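Local coordinates for protein, related to general stress protein 26(GS26) of B.subtilis (Clostridium acetobutylicum, PDB 2HQ7) that belongs to the pyridoxine-phosphate oxidase family, is related to a bacterial general stress protein, and is probably a flavin-binding oxidoreductase, at residues N33-M38 with S51-T56; I87-D92 with T118-T123. All coordinates share one frame; numbering follows the deposited sequence.

Contact 1 of 2, residues N33-M38 with S51-T56; sequences NIKAMM and STNTST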
loop_
_atom_site.group_PDB
_atom_site.type_symbol
_atom_site.label_atom_id
_atom_site.label_comp_id
_atom_site.label_asym_id
_atom_site.label_seq_id
_atom_site.Cartn_x
_atom_site.Cartn_y
_atom_site.Cartn_z
ATOM N N ASN B 33 -6.281 -2.555 4.793
ATOM C CA ASN B 33 -5.319 -3.616 4.719
ATOM C C ASN B 33 -4.657 -3.431 3.375
ATOM O O ASN B 33 -5.271 -2.941 2.456
ATOM C CB ASN B 33 -5.970 -4.991 4.764
ATOM C CG ASN B 33 -6.502 -5.389 6.118
ATOM O OD1 ASN B 33 -7.023 -6.503 6.225
ATOM N ND2 ASN B 33 -6.391 -4.528 7.150
ATOM N N ILE B 34 -3.385 -3.767 3.303
ATOM C CA ILE B 34 -2.641 -3.734 2.067
ATOM C C ILE B 34 -2.023 -5.100 1.859
ATOM O O ILE B 34 -1.419 -5.652 2.791
ATOM C CB ILE B 34 -1.494 -2.691 2.104
ATOM C CG1 ILE B 34 -2.051 -1.280 2.299
ATOM C CG2 ILE B 34 -0.671 -2.758 0.824
ATOM C CD1 ILE B 34 -0.957 -0.163 2.546
ATOM N N LYS B 35 -2.168 -5.617 0.636
ATOM C CA LYS B 35 -1.503 -6.835 0.174
ATOM C C LYS B 35 -0.855 -6.632 -1.183
ATOM O O LYS B 35 -1.390 -5.899 -2.014
ATOM C CB LYS B 35 -2.534 -7.951 0.029
ATOM C CG LYS B 35 -1.935 -9.313 -0.030
ATOM C CD LYS B 35 -3.032 -10.349 0.047
ATOM C CE LYS B 35 -2.496 -11.760 -0.043
ATOM N NZ LYS B 35 -3.596 -12.733 0.255
ATOM N N ALA B 36 0.286 -7.292 -1.403
ATOM C CA ALA B 36 0.910 -7.380 -2.730
ATOM C C ALA B 36 0.160 -8.388 -3.622
ATOM O O ALA B 36 -0.276 -9.446 -3.169
ATOM C CB ALA B 36 2.395 -7.745 -2.621
HETATM N N MSE B 37 -0.086 -7.995 -4.865
HETATM C CA MSE B 37 -0.713 -8.876 -5.842
HETATM C C MSE B 37 0.047 -8.809 -7.130
HETATM O O MSE B 37 0.900 -7.952 -7.301
HETATM C CB MSE B 37 -2.164 -8.485 -6.066
HETATM C CG MSE B 37 -3.041 -8.875 -4.924
HETATM SE SE MSE B 37 -4.928 -8.656 -5.327
HETATM C CE MSE B 37 -5.097 -9.618 -7.010
HETATM N N MSE B 38 -0.222 -9.748 -8.021
HETATM C CA MSE B 38 0.507 -9.806 -9.283
HETATM C C MSE B 38 -0.383 -9.242 -10.385
HETATM O O MSE B 38 -1.588 -9.526 -10.442
HETATM C CB MSE B 38 0.970 -11.243 -9.579
HETATM C CG MSE B 38 1.083 -11.604 -11.060
HETATM SE SE MSE B 38 2.104 -13.270 -11.348
HETATM C CE MSE B 38 3.876 -12.482 -10.944
ATOM N N SER B 51 -3.644 -11.171 -10.099
ATOM C CA SER B 51 -3.658 -12.486 -9.478
ATOM C C SER B 51 -3.299 -12.456 -8.002
ATOM O O SER B 51 -2.421 -11.735 -7.597
ATOM C CB SER B 51 -2.644 -13.404 -10.143
ATOM O OG SER B 51 -2.895 -14.726 -9.750
ATOM N N THR B 52 -3.985 -13.285 -7.229
ATOM C CA THR B 52 -3.635 -13.521 -5.844
ATOM C C THR B 52 -4.077 -14.919 -5.440
ATOM O O THR B 52 -4.831 -15.600 -6.168
ATOM C CB THR B 52 -4.243 -12.441 -4.922
ATOM O OG1 THR B 52 -3.554 -12.427 -3.662
ATOM C CG2 THR B 52 -5.765 -12.650 -4.728
ATOM N N ASN B 53 -3.589 -15.354 -4.286
ATOM C CA ASN B 53 -3.973 -16.651 -3.744
ATOM C C ASN B 53 -5.404 -16.640 -3.201
ATOM O O ASN B 53 -5.811 -15.709 -2.507
ATOM C CB ASN B 53 -2.986 -17.096 -2.670
ATOM C CG ASN B 53 -2.855 -16.075 -1.539
ATOM O OD1 ASN B 53 -1.986 -15.178 -1.573
ATOM N ND2 ASN B 53 -3.747 -16.178 -0.556
ATOM N N THR B 54 -6.168 -17.675 -3.546
ATOM C CA THR B 54 -7.495 -17.865 -2.976
ATOM C C THR B 54 -7.351 -17.925 -1.467
ATOM O O THR B 54 -6.655 -18.784 -0.944
ATOM C CB THR B 54 -8.136 -19.163 -3.440
ATOM O OG1 THR B 54 -7.938 -19.308 -4.849
ATOM C CG2 THR B 54 -9.641 -19.177 -3.106
ATOM N N SER B 55 -7.943 -16.949 -0.796
ATOM C CA SER B 55 -8.200 -17.008 0.642
ATOM C C SER B 55 -9.690 -16.732 0.797
ATOM O O SER B 55 -10.222 -15.787 0.204
ATOM C CB SER B 55 -7.340 -15.988 1.418
ATOM O OG SER B 55 -8.061 -14.831 1.815
ATOM N N THR B 56 -10.379 -17.567 1.557
ATOM C CA THR B 56 -11.793 -17.320 1.837
ATOM C C THR B 56 -12.009 -15.958 2.512
ATOM O O THR B 56 -12.970 -15.275 2.211
ATOM C CB THR B 56 -12.383 -18.412 2.722
ATOM O OG1 THR B 56 -11.641 -18.465 3.948
ATOM C CG2 THR B 56 -12.329 -19.755 2.013
HETATM O O HOH W 1 -5.726 -13.078 -1.296
#

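Contact 2 of 2, residues I87-D92 with T118-T123; sequences IEILHD and TALCFT. With EDO (1,2-ethanediol), chain H.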
loop_
_atom_site.group_PDB
_atom_site.type_symbol
_atom_site.label_atom_id
_atom_site.label_comp_id
_atom_site.label_asym_id
_atom_site.label_seq_id
_atom_site.Cartn_x
_atom_site.Cartn_y
_atom_site.Cartn_z
ATOM N N ILE B 87 -13.221 -3.685 -7.659
ATOM C CA ILE B 87 -12.613 -4.908 -8.145
ATOM C C ILE B 87 -13.679 -6.010 -8.195
ATOM O O ILE B 87 -14.563 -6.046 -7.358
ATOM C CB ILE B 87 -11.460 -5.288 -7.228
ATOM C CG1 ILE B 87 -10.507 -6.245 -7.930
ATOM C CG2 ILE B 87 -11.997 -5.846 -5.891
ATOM C CD1 ILE B 87 -9.115 -6.210 -7.377
ATOM N N GLU B 88 -13.617 -6.885 -9.199
ATOM C CA GLU B 88 -14.497 -8.048 -9.210
ATOM C C GLU B 88 -13.665 -9.313 -9.403
ATOM O O GLU B 88 -12.641 -9.283 -10.094
ATOM C CB GLU B 88 -15.561 -7.904 -10.284
ATOM C CG GLU B 88 -15.105 -8.144 -11.675
ATOM C CD GLU B 88 -16.260 -8.603 -12.594
ATOM O OE1 GLU B 88 -16.816 -9.710 -12.370
ATOM O OE2 GLU B 88 -16.583 -7.864 -13.549
ATOM N N ILE B 89 -14.088 -10.403 -8.776
ATOM C CA ILE B 89 -13.410 -11.703 -8.901
ATOM C C ILE B 89 -13.905 -12.341 -10.165
ATOM O O ILE B 89 -15.087 -12.421 -10.375
ATOM C CB ILE B 89 -13.756 -12.657 -7.734
ATOM C CG1 ILE B 89 -13.252 -12.104 -6.391
ATOM C CG2 ILE B 89 -13.195 -14.080 -7.985
ATOM C CD1 ILE B 89 -14.046 -12.647 -5.156
ATOM N N LEU B 90 -12.998 -12.836 -10.989
ATOM C CA LEU B 90 -13.401 -13.554 -12.188
ATOM C C LEU B 90 -13.366 -15.065 -11.972
ATOM O O LEU B 90 -12.301 -15.693 -11.915
ATOM C CB LEU B 90 -12.512 -13.174 -13.356
ATOM C CG LEU B 90 -12.418 -11.702 -13.726
ATOM C CD1 LEU B 90 -11.441 -11.576 -14.911
ATOM C CD2 LEU B 90 -13.798 -11.147 -14.076
ATOM N N HIS B 91 -14.548 -15.654 -11.897
ATOM C CA HIS B 91 -14.679 -17.073 -11.566
ATOM C C HIS B 91 -14.606 -18.033 -12.754
ATOM O O HIS B 91 -14.366 -19.230 -12.571
ATOM C CB HIS B 91 -15.996 -17.296 -10.804
ATOM C CG HIS B 91 -15.988 -16.667 -9.445
ATOM N ND1 HIS B 91 -16.678 -15.505 -9.154
ATOM C CD2 HIS B 91 -15.318 -17.002 -8.315
ATOM C CE1 HIS B 91 -16.461 -15.175 -7.892
ATOM N NE2 HIS B 91 -15.646 -16.069 -7.360
ATOM N N ASP B 92 -14.785 -17.523 -13.960
ATOM C CA ASP B 92 -14.870 -18.389 -15.125
ATOM C C ASP B 92 -13.497 -18.778 -15.657
ATOM O O ASP B 92 -12.554 -17.986 -15.673
ATOM C CB ASP B 92 -15.695 -17.736 -16.212
ATOM C CG ASP B 92 -15.034 -16.531 -16.773
ATOM O OD1 ASP B 92 -14.827 -15.583 -15.979
ATOM O OD2 ASP B 92 -14.720 -16.540 -17.989
ATOM N N THR B 118 -6.630 -17.179 -8.073
ATOM C CA THR B 118 -7.788 -16.284 -8.185
ATOM C C THR B 118 -7.425 -15.135 -9.124
ATOM O O THR B 118 -6.332 -14.597 -9.056
ATOM C CB THR B 118 -8.205 -15.743 -6.803
ATOM O OG1 THR B 118 -8.840 -16.792 -6.070
ATOM C CG2 THR B 118 -9.187 -14.533 -6.895
ATOM N N ALA B 119 -8.327 -14.797 -10.042
ATOM C CA ALA B 119 -8.099 -13.684 -10.936
ATOM C C ALA B 119 -9.106 -12.602 -10.622
ATOM O O ALA B 119 -10.291 -12.886 -10.386
ATOM C CB ALA B 119 -8.221 -14.112 -12.363
ATOM N N LEU B 120 -8.640 -11.366 -10.631
ATOM C CA LEU B 120 -9.493 -10.202 -10.326
ATOM C C LEU B 120 -9.419 -9.169 -11.427
ATOM O O LEU B 120 -8.427 -9.062 -12.122
ATOM C CB LEU B 120 -9.061 -9.559 -9.000
ATOM C CG LEU B 120 -9.101 -10.578 -7.876
ATOM C CD1 LEU B 120 -7.707 -11.165 -7.758
ATOM C CD2 LEU B 120 -9.516 -10.003 -6.581
ATOM N N CYS B 121 -10.492 -8.424 -11.617
ATOM C CA CYS B 121 -10.450 -7.301 -12.559
ATOM C C CYS B 121 -10.738 -5.993 -11.804
ATOM O O CYS B 121 -11.808 -5.838 -11.213
ATOM C CB CYS B 121 -11.450 -7.546 -13.669
ATOM S SG CYS B 121 -11.429 -6.267 -14.884
ATOM N N PHE B 122 -9.739 -5.104 -11.762
ATOM C CA PHE B 122 -9.878 -3.766 -11.187
ATOM C C PHE B 122 -10.176 -2.729 -12.259
ATOM O O PHE B 122 -9.490 -2.677 -13.258
ATOM C CB PHE B 122 -8.579 -3.357 -10.506
ATOM C CG PHE B 122 -8.537 -1.895 -10.062
ATOM C CD1 PHE B 122 -9.187 -1.477 -8.903
ATOM C CD2 PHE B 122 -7.758 -0.971 -10.751
ATOM C CE1 PHE B 122 -9.110 -0.138 -8.471
ATOM C CE2 PHE B 122 -7.640 0.348 -10.314
ATOM C CZ PHE B 122 -8.310 0.779 -9.180
ATOM N N THR B 123 -11.159 -1.873 -12.007
ATOM C CA THR B 123 -11.535 -0.775 -12.910
ATOM C C THR B 123 -11.327 0.521 -12.162
ATOM O O THR B 123 -11.966 0.718 -11.139
ATOM C CB THR B 123 -13.038 -0.897 -13.308
ATOM O OG1 THR B 123 -13.227 -2.134 -13.997
ATOM C CG2 THR B 123 -13.517 0.275 -14.189
HETATM C C1 EDO H . -17.140 -13.232 -14.862
HETATM O O1 EDO H . -15.847 -13.561 -15.395
HETATM C C2 EDO H . -17.157 -13.179 -13.329
HETATM O O2 EDO H . -17.110 -14.483 -12.726
HETATM O O HOH W 2 -10.713 -16.366 -9.971
#

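Contact 1 of 2, residues N33-M38 with S51-T56
M38 and S51 form an antiparallel hydrogen-bonded pair, and beyond it the two backbones part. M38 N donates to S51 O at 3.0 Å and S51 N to M38 O at 2.7 Å, both in the carbonyl plane. The segment axes run at 124°; across the widening gap the link is made by side chains and one water. With its CG anti to the carbonyl carbon (chi1 -74°) and a bend at chi3 (52°), M37, present as selenomethionine, curls over T52, its CE lying 3.6 Å from T52 CB; the flexible, unbranched chain of methionine fits itself to such a surface. K35 reaches out extended and crosses T52 at about a right angle. Its NZ gives a weak hydrogen bond to N53 OD1 (3.5 Å) and a shorter one to a water at 2.7 Å. That water donates to N53 O at 2.9 Å and also bonds T52 OG1, tying the ammonium to main chain and side chains. Y130 of the second subunit packs on K35. The hairpin of strands 32-43 and 47-53 is flanked by strand 20-26, whose V23 touches M37, and by strand 117-131, whose L120 meets M37 and T52, while S55 caps helix 56-64.

Contact 2 of 2, residues I87-D92 with T118-T123
I87 to I89 pair antiparallel with L120 to F122, the segment axes 4.5 Å apart at closest approach and inclined at 149°. E88 and C121 exchange two backbone hydrogen bonds, E88 N to C121 O at 2.9 Å and C121 N to E88 O at 2.8 Å, and L90 N donates to A119 O. Past this last bond a water takes over, accepting from A119 N and donating to L90 O. On one face, I87 sends CG1 anti to its backbone nitrogen (chi1 -160°), which carries CD1 to 3.7 Å from L120 CB and also near F122 CB. Beta-branched I87 and I89 suit an extended strand, and with L120 they form an apolar surface against L62 and V59. Here helix 56-64 covers one face of the antiparallel sheet, consistent with the FMN-binding split-barrel fold of this family. The other face carries L90, whose CD1 lies 4.2 Å from C121 CB; both touch W49 of strand 47-53, and L90 also meets L99 of helix 93-99. E88 stands at the exposed margin, where a charge is readily hydrated. Farther along, H91 N donates to O2 of a 1,2-ethanediol at 2.9 Å. D92 is the N-cap of helix 93-99, and its OD2 also hydrogen-bonds S95 OG.

Contact 1 precedes contact 2 along the chain, yet they meet side by side in one sheet, centres about 11 Å apart, because strands 47-53 and 117-131 are neighbours. T118 makes the seam: its N lies 3.1 Å from T52 O and its OG1 2.9 Å from T54 OG1, both probable hydrogen bonds. L120 serves both contacts, its CB and CD2 beside I87 and its CD1 toward M37, an approach too short to be taken literally. Helix 56-64, which starts just after the loop of 51-56, packs back on I87, I89 and L120 of contact 2. The second subunit reaches contact 1 alone. The ethanediol at contact 2 probably came from the crystallisation liquor.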